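Local atomic coordinates of cytochrome c (Pseudomonas aeruginosa, PDB entry 6RTE), a protein that probably catalyses the last step of heme d1 biosynthesis, oxidising dihydro-heme d1 to heme d1, and also carries a heme c. Residues Leu308-Tyr313 with Glu337-Asp342. Numbering follows the deposited sequence.
Sequences LAVADY and EVIELD
This is a small, mainly apolar contact between two neighbouring blades of the beta-propeller, with one methyl set against a backbone carbonyl. V310 meets I339, and L308 meets the backbone of L341. L308 lies on strand 306-309, the fourth and outermost strand of its blade. I339 lies on strand 336-340, the third strand of the next blade. The segments run in opposite directions. L308 lies nearest L341 and V310 nearest I339, with the CA atoms of V310 and I339 8.7 Å apart. That is too wide for sheet pairing, so side chains fill the gap between the two blades. CG1 of V310 touches CD1 of I339 at 3.6 Å, and the two side chains cross at about a right angle. I339 has CG1 anti to its carbonyl carbon (chi1 -72°). Its outer bond is extended (chi2 176°), which carries CD1 out to the valine. Two residues along each chain, one methyl of L308 does the touching. L341 turns its side chain away and offers its backbone. CD2 of L308 lies 3.0 Å from the carbonyl O of L341, beyond the oxygen end of the C=O bond. That is shorter than carbon and oxygen normally approach, so the exact fit of this methyl is doubtful. L292 of strand 291-296 touches L308, V310 and I339, so it joins the same apolar cluster. K306 and R279, both of the L308 blade, bind the D342 carbonyl O and carboxylate. Such face-to-face packing of successive four-stranded antiparallel blades is typical of the eight-bladed propeller of the cytochrome d1 heme domain.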
loop_
_atom_site.group_PDB
_atom_site.type_symbol
_atom_site.label_atom_id
_atom_site.label_comp_id
_atom_site.label_asym_id
_atom_site.label_seq_id
_atom_site.Cartn_x
_atom_site.Cartn_y
_atom_site.Cartn_z
ATOM N N LEU A 308 16.851 -2.511 16.804
ATOM C CA LEU A 308 16.346 -1.763 17.953
ATOM C C LEU A 308 15.298 -2.602 18.679
ATOM O O LEU A 308 14.255 -2.936 18.102
ATOM C CB LEU A 308 15.740 -0.430 17.520
ATOM C CG LEU A 308 16.698 0.658 17.015
ATOM C CD1 LEU A 308 17.337 0.309 15.671
ATOM C CD2 LEU A 308 15.941 1.968 16.903
ATOM N N ALA A 309 15.572 -2.937 19.934
ATOM C CA ALA A 309 14.619 -3.703 20.725
ATOM C C ALA A 309 13.377 -2.864 21.002
ATOM O O ALA A 309 13.467 -1.658 21.244
ATOM C CB ALA A 309 15.254 -4.153 22.033
ATOM N N VAL A 310 12.208 -3.497 20.919
ATOM C CA VAL A 310 10.957 -2.868 21.321
ATOM C C VAL A 310 10.298 -3.736 22.388
ATOM O O VAL A 310 10.451 -4.961 22.403
ATOM C CB VAL A 310 9.997 -2.641 20.139
ATOM C CG1 VAL A 310 10.582 -1.625 19.178
ATOM C CG2 VAL A 310 9.697 -3.949 19.424
ATOM N N ALA A 311 9.563 -3.085 23.290
ATOM C CA ALA A 311 8.943 -3.807 24.398
ATOM C C ALA A 311 7.779 -4.660 23.916
ATOM O O ALA A 311 7.567 -5.767 24.416
ATOM C CB ALA A 311 8.481 -2.822 25.470
ATOM N N ASP A 312 7.019 -4.170 22.943
ATOM C CA ASP A 312 5.910 -4.918 22.374
ATOM C C ASP A 312 6.023 -4.906 20.858
ATOM O O ASP A 312 6.702 -4.056 20.276
ATOM C CB ASP A 312 4.560 -4.335 22.806
ATOM C CG ASP A 312 3.423 -5.315 22.628
ATOM O OD1 ASP A 312 3.483 -6.412 23.225
ATOM O OD2 ASP A 312 2.470 -4.991 21.895
ATOM N N TYR A 313 5.355 -5.866 20.217
ATOM C CA TYR A 313 5.286 -5.876 18.761
ATOM C C TYR A 313 4.800 -4.522 18.272
ATOM O O TYR A 313 3.835 -3.961 18.802
ATOM C CB TYR A 313 4.360 -6.977 18.254
ATOM C CG TYR A 313 4.766 -8.359 18.703
ATOM C CD1 TYR A 313 5.884 -8.980 18.172
ATOM C CD2 TYR A 313 4.028 -9.040 19.662
ATOM C CE1 TYR A 313 6.265 -10.240 18.582
ATOM C CE2 TYR A 313 4.398 -10.307 20.079
ATOM C CZ TYR A 313 5.516 -10.901 19.538
ATOM O OH TYR A 313 5.891 -12.158 19.946
ATOM N N GLU A 337 2.851 4.272 20.558
ATOM C CA GLU A 337 4.157 4.255 21.208
ATOM C C GLU A 337 5.099 5.163 20.436
ATOM O O GLU A 337 5.282 4.983 19.223
ATOM C CB GLU A 337 4.722 2.834 21.274
ATOM C CG GLU A 337 3.874 1.854 22.072
ATOM C CD GLU A 337 3.955 2.091 23.573
ATOM O OE1 GLU A 337 5.009 2.564 24.048
ATOM O OE2 GLU A 337 2.964 1.805 24.279
ATOM N N VAL A 338 5.696 6.129 21.129
ATOM C CA VAL A 338 6.658 7.049 20.526
ATOM C C VAL A 338 8.060 6.565 20.864
ATOM O O VAL A 338 8.452 6.536 22.036
ATOM C CB VAL A 338 6.445 8.492 21.009
ATOM C CG1 VAL A 338 7.430 9.432 20.313
ATOM C CG2 VAL A 338 5.018 8.937 20.747
ATOM N N ILE A 339 8.815 6.196 19.836
ATOM C CA ILE A 339 10.192 5.739 19.975
ATOM C C ILE A 339 11.107 6.756 19.313
ATOM O O ILE A 339 10.771 7.310 18.259
ATOM C CB ILE A 339 10.388 4.343 19.344
ATOM C CG1 ILE A 339 9.716 3.275 20.210
ATOM C CG2 ILE A 339 11.877 4.053 19.145
ATOM C CD1 ILE A 339 9.773 1.880 19.618
ATOM N N GLU A 340 12.258 7.001 19.926
ATOM C CA GLU A 340 13.317 7.773 19.291
ATOM C C GLU A 340 14.165 6.825 18.449
ATOM O O GLU A 340 14.538 5.743 18.915
ATOM C CB GLU A 340 14.176 8.490 20.326
ATOM C CG GLU A 340 15.178 9.439 19.708
ATOM C CD GLU A 340 15.824 10.351 20.723
ATOM O OE1 GLU A 340 15.582 10.167 21.935
ATOM O OE2 GLU A 340 16.575 11.256 20.304
ATOM N N LEU A 341 14.466 7.233 17.212
ATOM C CA LEU A 341 15.070 6.305 16.257
ATOM C C LEU A 341 16.523 5.999 16.609
ATOM O O LEU A 341 16.929 4.832 16.631
ATOM C CB LEU A 341 14.967 6.869 14.838
ATOM C CG LEU A 341 13.858 6.276 13.971
ATOM C CD1 LEU A 341 13.943 6.817 12.555
ATOM C CD2 LEU A 341 13.915 4.753 13.944
ATOM N N ASP A 342 17.325 7.032 16.873
ATOM C CA ASP A 342 18.729 6.838 17.219
ATOM C C ASP A 342 18.891 5.791 18.311
ATOM O O ASP A 342 19.357 4.676 18.055
ATOM C CB ASP A 342 19.360 8.151 17.690
ATOM C CG ASP A 342 19.348 9.214 16.625
ATOM O OD1 ASP A 342 19.231 8.854 15.436
ATOM O OD2 ASP A 342 19.460 10.406 16.979
#